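PDB 3H1Q: ethanolamine utilization protein EutJ from Carboxydothermus hydrogenoformans Z-2901, which binds ATP, has the actin-like ATPase fold of FtsA relatives, and probably serves in ethanolamine utilization. Local coordinates for residues Asn23-Pro28 / Ile50-Ala55; Pro28-Val33 / Thr45-Ile50. All coordinates share one frame; numbering follows the deposited sequence.

Interaction 1: residues Asn23-Pro28 / Ile50-Ala55; sequences NPLPPP and IPVAGA
Asn-23 grips the start of strand 51-58 with two hydrogen bonds to successive carbonyls. Its backbone N lies 2.8 Å from Val-52 O, with a fairly straight N-H...O angle of 162°, and its side-chain ND2 lies 2.9 Å from Pro-51 O. In the second bond ND2 stands almost straight out beyond the carbonyl, yet the oxygen is tilted out of the amide plane and the N-H is bent to 143°. The side chain reaches this position because CG is anti to the backbone N (chi1 -176°), which carries ND2 to the oxygen end of the Pro-51 carbonyl. CB lies beside the same oxygen.

Apolar contacts continue the interface. Leu-25 CD1 meets Ile-50 CG2 at 3.9 Å, the two side chains crossing at about a right angle, and the same Ile-50 methyl, CG2, lies 3.8 Å from Asn-23 ND2. Leu-25 CB approaches Val-52 CG2 more loosely, at 4.2 Å. Between Asn-23 and Leu-25, Pro-24 is at the centre of an inverse gamma turn, and on both sides of it the CB atoms of Asn-23 and Leu-25 point toward the strand. Leu-25 O is in turn hydrogen-bonded to Tyr-29 OH.

On the strand side, Val-52 and Ala-53 both face Val-44 in a classic beta bulge, an irregular entry into the sheet. The contact thus fastens the linker between helix 3-18 and strand 30-34 to strand 51-58, an outermost strand of the five-stranded sheet. Helix 3-18 touches both Asn-23 and Pro-51, through Leu-12 and Leu-13 respectively, while helix 70-87 packs on Ala-53 and Ala-55 farther along the strand.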
loop_
_atom_site.group_PDB
_atom_site.type_symbol
_atom_site.label_atom_id
_atom_site.label_comp_id
_atom_site.label_asym_id
_atom_site.label_seq_id
_atom_site.Cartn_x
_atom_site.Cartn_y
_atom_site.Cartn_z
ATOM N N ASN A 23 8.153 -7.473 -17.692
ATOM C CA ASN A 23 7.677 -8.799 -17.979
ATOM C C ASN A 23 7.043 -8.719 -19.341
ATOM O O ASN A 23 5.923 -8.281 -19.455
ATOM C CB ASN A 23 6.633 -9.206 -16.919
ATOM C CG ASN A 23 6.110 -10.647 -17.068
ATOM O OD1 ASN A 23 6.432 -11.367 -18.007
ATOM N ND2 ASN A 23 5.280 -11.051 -16.119
ATOM N N PRO A 24 7.746 -9.193 -20.370
ATOM C CA PRO A 24 7.353 -8.973 -21.750
ATOM C C PRO A 24 6.055 -9.668 -22.155
ATOM O O PRO A 24 6.022 -10.452 -23.076
ATOM C CB PRO A 24 8.555 -9.498 -22.542
ATOM C CG PRO A 24 9.127 -10.517 -21.695
ATOM C CD PRO A 24 8.874 -10.135 -20.270
ATOM N N LEU A 25 4.973 -9.342 -21.481
ATOM C CA LEU A 25 3.658 -9.816 -21.905
ATOM C C LEU A 25 3.047 -8.885 -22.978
ATOM O O LEU A 25 3.267 -7.662 -22.969
ATOM C CB LEU A 25 2.739 -10.002 -20.694
ATOM C CG LEU A 25 3.357 -11.009 -19.715
ATOM C CD1 LEU A 25 2.798 -10.960 -18.295
ATOM C CD2 LEU A 25 3.187 -12.381 -20.289
ATOM N N PRO A 26 2.306 -9.479 -23.940
ATOM C CA PRO A 26 1.723 -8.668 -25.011
ATOM C C PRO A 26 0.647 -7.790 -24.413
ATOM O O PRO A 26 -0.028 -8.237 -23.470
ATOM C CB PRO A 26 1.083 -9.715 -25.921
ATOM C CG PRO A 26 0.860 -10.955 -25.019
ATOM C CD PRO A 26 2.011 -10.928 -24.091
ATOM N N PRO A 27 0.474 -6.560 -24.939
ATOM C CA PRO A 27 -0.613 -5.625 -24.573
ATOM C C PRO A 27 -1.999 -6.242 -24.853
ATOM O O PRO A 27 -2.059 -7.332 -25.434
ATOM C CB PRO A 27 -0.377 -4.428 -25.496
ATOM C CG PRO A 27 1.060 -4.523 -25.898
ATOM C CD PRO A 27 1.375 -5.994 -25.952
ATOM N N PRO A 28 -3.112 -5.579 -24.444
ATOM C CA PRO A 28 -3.269 -4.307 -23.730
ATOM C C PRO A 28 -2.938 -4.432 -22.250
ATOM O O PRO A 28 -3.027 -5.510 -21.658
ATOM C CB PRO A 28 -4.742 -4.007 -23.892
ATOM C CG PRO A 28 -5.350 -5.341 -23.882
ATOM C CD PRO A 28 -4.418 -6.234 -24.636
ATOM N N ILE A 50 -1.425 -10.112 -14.303
ATOM C CA ILE A 50 -0.043 -10.447 -14.073
ATOM C C ILE A 50 0.808 -9.192 -14.294
ATOM O O ILE A 50 0.652 -8.533 -15.318
ATOM C CB ILE A 50 0.443 -11.560 -14.959
ATOM C CG1 ILE A 50 -0.397 -12.802 -14.739
ATOM C CG2 ILE A 50 1.876 -11.884 -14.598
ATOM C CD1 ILE A 50 0.170 -14.007 -15.460
ATOM N N PRO A 51 1.682 -8.860 -13.319
ATOM C CA PRO A 51 2.600 -7.730 -13.355
ATOM C C PRO A 51 3.480 -7.710 -14.582
ATOM O O PRO A 51 4.060 -8.715 -14.938
ATOM C CB PRO A 51 3.455 -7.930 -12.106
ATOM C CG PRO A 51 2.582 -8.642 -11.189
ATOM C CD PRO A 51 1.756 -9.559 -12.031
ATOM N N VAL A 52 3.529 -6.539 -15.221
ATOM C CA VAL A 52 4.327 -6.253 -16.425
ATOM C C VAL A 52 5.447 -5.243 -16.117
ATOM O O VAL A 52 6.560 -5.382 -16.619
ATOM C CB VAL A 52 3.446 -5.706 -17.538
ATOM C CG1 VAL A 52 4.290 -5.172 -18.646
ATOM C CG2 VAL A 52 2.557 -6.794 -18.050
ATOM N N ALA A 53 5.157 -4.258 -15.265
ATOM C CA ALA A 53 6.108 -3.192 -14.939
ATOM C C ALA A 53 5.700 -2.454 -13.689
ATOM O O ALA A 53 4.515 -2.456 -13.333
ATOM C CB ALA A 53 6.180 -2.189 -16.103
ATOM N N GLY A 54 6.666 -1.784 -13.056
ATOM C CA GLY A 54 6.356 -0.901 -11.947
ATOM C C GLY A 54 7.489 -0.020 -11.474
ATOM O O GLY A 54 8.659 -0.344 -11.648
ATOM N N ALA A 55 7.137 1.109 -10.859
ATOM C CA ALA A 55 8.127 2.012 -10.279
ATOM C C ALA A 55 7.564 2.588 -9.006
ATOM O O ALA A 55 6.326 2.607 -8.818
ATOM C CB ALA A 55 8.469 3.127 -11.249
#

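Interaction 2: residues Pro28-Val33 / Thr45-Ile50; sequences PYKVGV and TDQEGI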
loop_
_atom_site.group_PDB
_atom_site.type_symbol
_atom_site.label_atom_id
_atom_site.label_comp_id
_atom_site.label_asym_id
_atom_site.label_seq_id
_atom_site.Cartn_x
_atom_site.Cartn_y
_atom_site.Cartn_z
ATOM N N PRO A 28 -3.112 -5.579 -24.444
ATOM C CA PRO A 28 -3.269 -4.307 -23.730
ATOM C C PRO A 28 -2.938 -4.432 -22.250
ATOM O O PRO A 28 -3.027 -5.510 -21.658
ATOM C CB PRO A 28 -4.742 -4.007 -23.892
ATOM C CG PRO A 28 -5.350 -5.341 -23.882
ATOM C CD PRO A 28 -4.418 -6.234 -24.636
ATOM N N TYR A 29 -2.547 -3.312 -21.674
ATOM C CA TYR A 29 -2.033 -3.278 -20.346
ATOM C C TYR A 29 -2.984 -2.516 -19.481
ATOM O O TYR A 29 -3.760 -1.691 -19.965
ATOM C CB TYR A 29 -0.726 -2.533 -20.367
ATOM C CG TYR A 29 0.373 -3.267 -21.066
ATOM C CD1 TYR A 29 0.463 -4.644 -20.976
ATOM C CD2 TYR A 29 1.359 -2.580 -21.781
ATOM C CE1 TYR A 29 1.481 -5.322 -21.589
ATOM C CE2 TYR A 29 2.393 -3.259 -22.408
ATOM C CZ TYR A 29 2.434 -4.633 -22.303
ATOM O OH TYR A 29 3.420 -5.357 -22.902
ATOM N N LYS A 30 -2.912 -2.786 -18.193
ATOM C CA LYS A 30 -3.678 -2.060 -17.231
ATOM C C LYS A 30 -2.700 -1.302 -16.329
ATOM O O LYS A 30 -1.683 -1.849 -15.889
ATOM C CB LYS A 30 -4.517 -3.024 -16.419
ATOM C CG LYS A 30 -5.638 -3.733 -17.150
ATOM C CD LYS A 30 -6.709 -4.027 -16.109
ATOM C CE LYS A 30 -7.268 -5.410 -16.218
ATOM N NZ LYS A 30 -7.726 -5.936 -14.879
ATOM N N VAL A 31 -3.006 -0.036 -16.063
ATOM C CA VAL A 31 -2.133 0.804 -15.273
ATOM C C VAL A 31 -2.867 1.310 -14.036
ATOM O O VAL A 31 -4.081 1.560 -14.062
ATOM C CB VAL A 31 -1.599 1.989 -16.084
ATOM C CG1 VAL A 31 -0.496 2.694 -15.325
ATOM C CG2 VAL A 31 -1.065 1.521 -17.423
ATOM N N GLY A 32 -2.125 1.431 -12.943
ATOM C CA GLY A 32 -2.699 1.863 -11.709
ATOM C C GLY A 32 -1.703 2.754 -11.043
ATOM O O GLY A 32 -0.501 2.475 -11.032
ATOM N N VAL A 33 -2.195 3.864 -10.517
ATOM C CA VAL A 33 -1.350 4.699 -9.719
ATOM C C VAL A 33 -1.899 4.690 -8.301
ATOM O O VAL A 33 -3.119 4.787 -8.097
ATOM C CB VAL A 33 -1.276 6.105 -10.289
ATOM C CG1 VAL A 33 -0.364 7.008 -9.412
ATOM C CG2 VAL A 33 -0.765 6.048 -11.721
ATOM N N THR A 45 -0.008 -4.131 -15.595
ATOM C CA THR A 45 -0.256 -5.566 -15.682
ATOM C C THR A 45 -0.889 -5.900 -17.020
ATOM O O THR A 45 -1.477 -5.035 -17.650
ATOM C CB THR A 45 -1.278 -6.049 -14.617
ATOM O OG1 THR A 45 -2.602 -5.719 -15.063
ATOM C CG2 THR A 45 -1.039 -5.447 -13.243
ATOM N N ASP A 46 -0.817 -7.164 -17.424
ATOM C CA ASP A 46 -1.659 -7.665 -18.512
ATOM C C ASP A 46 -3.139 -7.731 -18.091
ATOM O O ASP A 46 -3.484 -7.362 -16.948
ATOM C CB ASP A 46 -1.202 -9.038 -18.926
ATOM C CG ASP A 46 -1.452 -10.083 -17.858
ATOM O OD1 ASP A 46 -1.788 -9.726 -16.698
ATOM O OD2 ASP A 46 -1.295 -11.288 -18.183
ATOM N N GLN A 47 -4.017 -8.204 -18.984
ATOM C CA GLN A 47 -5.470 -8.169 -18.698
ATOM C C GLN A 47 -5.884 -9.132 -17.597
ATOM O O GLN A 47 -6.966 -9.000 -17.050
ATOM C CB GLN A 47 -6.339 -8.407 -19.945
ATOM C CG GLN A 47 -6.432 -7.229 -20.943
ATOM C CD GLN A 47 -7.005 -5.891 -20.368
ATOM O OE1 GLN A 47 -6.575 -4.815 -20.781
ATOM N NE2 GLN A 47 -7.981 -5.968 -19.450
ATOM N N GLU A 48 -5.016 -10.085 -17.270
ATOM C CA GLU A 48 -5.256 -11.041 -16.197
ATOM C C GLU A 48 -4.487 -10.637 -14.936
ATOM O O GLU A 48 -4.312 -11.424 -14.010
ATOM C CB GLU A 48 -4.858 -12.465 -16.629
ATOM C CG GLU A 48 -5.056 -12.822 -18.130
ATOM C CD GLU A 48 -6.346 -12.239 -18.730
ATOM O OE1 GLU A 48 -7.403 -12.307 -18.054
ATOM O OE2 GLU A 48 -6.307 -11.701 -19.871
ATOM N N GLY A 49 -4.004 -9.412 -14.894
ATOM C CA GLY A 49 -3.426 -8.912 -13.666
ATOM C C GLY A 49 -2.046 -9.432 -13.357
ATOM O O GLY A 49 -1.531 -9.223 -12.257
ATOM N N ILE A 50 -1.425 -10.112 -14.303
ATOM C CA ILE A 50 -0.043 -10.447 -14.073
ATOM C C ILE A 50 0.808 -9.192 -14.294
ATOM O O ILE A 50 0.652 -8.533 -15.318
ATOM C CB ILE A 50 0.443 -11.560 -14.959
ATOM C CG1 ILE A 50 -0.397 -12.802 -14.739
ATOM C CG2 ILE A 50 1.876 -11.884 -14.598
ATOM C CD1 ILE A 50 0.170 -14.007 -15.460
#
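The end of an antiparallel strand pair, where strand 39-45 passes into the turn before strand 51-58, brings Lys-30 against Thr-45. These two form a hydrogen-bonded pair: Lys-30 N lies 2.7 Å from Thr-45 O, and Thr-45 N lies 2.8 Å from Lys-30 O. Their side chains share one face of the sheet, with Lys-30 CB 3.6 Å from Thr-45 OG1. Next door, Tyr-29 CA adds a CA-H...O contact to Thr-45 O at 3.3 Å.

A type I beta turn from Asp-46 to Gly-49 follows, as expected of a connection between neighbouring antiparallel strands. Asp-46 O accepts two bonds, from Gly-49 N and from Thr-45 OG1, the latter placed by a chi1 of 79°. The bend of Gln-47 at chi2 (-59°) brings its amide up to Pro-28 and Lys-30, whose side chains it crosses at about a right angle. Gln-47 OE1 approaches Pro-28 CG at 3.4 Å, and Gln-47 NE2 is equally near Lys-30 CE. Lys-30 NZ continues to a hydrogen bond with Leu-270 O. Shortening this lysine to alanine is likely to leave Leu-270 O without its ammonium donor and the Gln-47 amide without the methylenes beside it. Leu-266 and Ala-269 of helix 263-269 touch Thr-45.

Interactions 1 and 2 have centres about 7 Å apart at one end of the five-stranded mixed sheet. Along the chain the order is 23-28, 28-33, 45-50 and 50-55, so interaction 2 lies within the sequence span bracketed by interaction 1, and Pro-28 and Ile-50 belong to both. The sheet order places strand 39-45 between 30-34 and 51-58; interaction 2 joins 30-34 to the end of 39-45, whereas interaction 1 brings the incoming linker to 51-58. Direct packing connects them, with Val-52 CG2 3.5 Å from Asp-46 N. Both lie at this sheet end, away from the ATP pocket, and tie the linker and the turn to it.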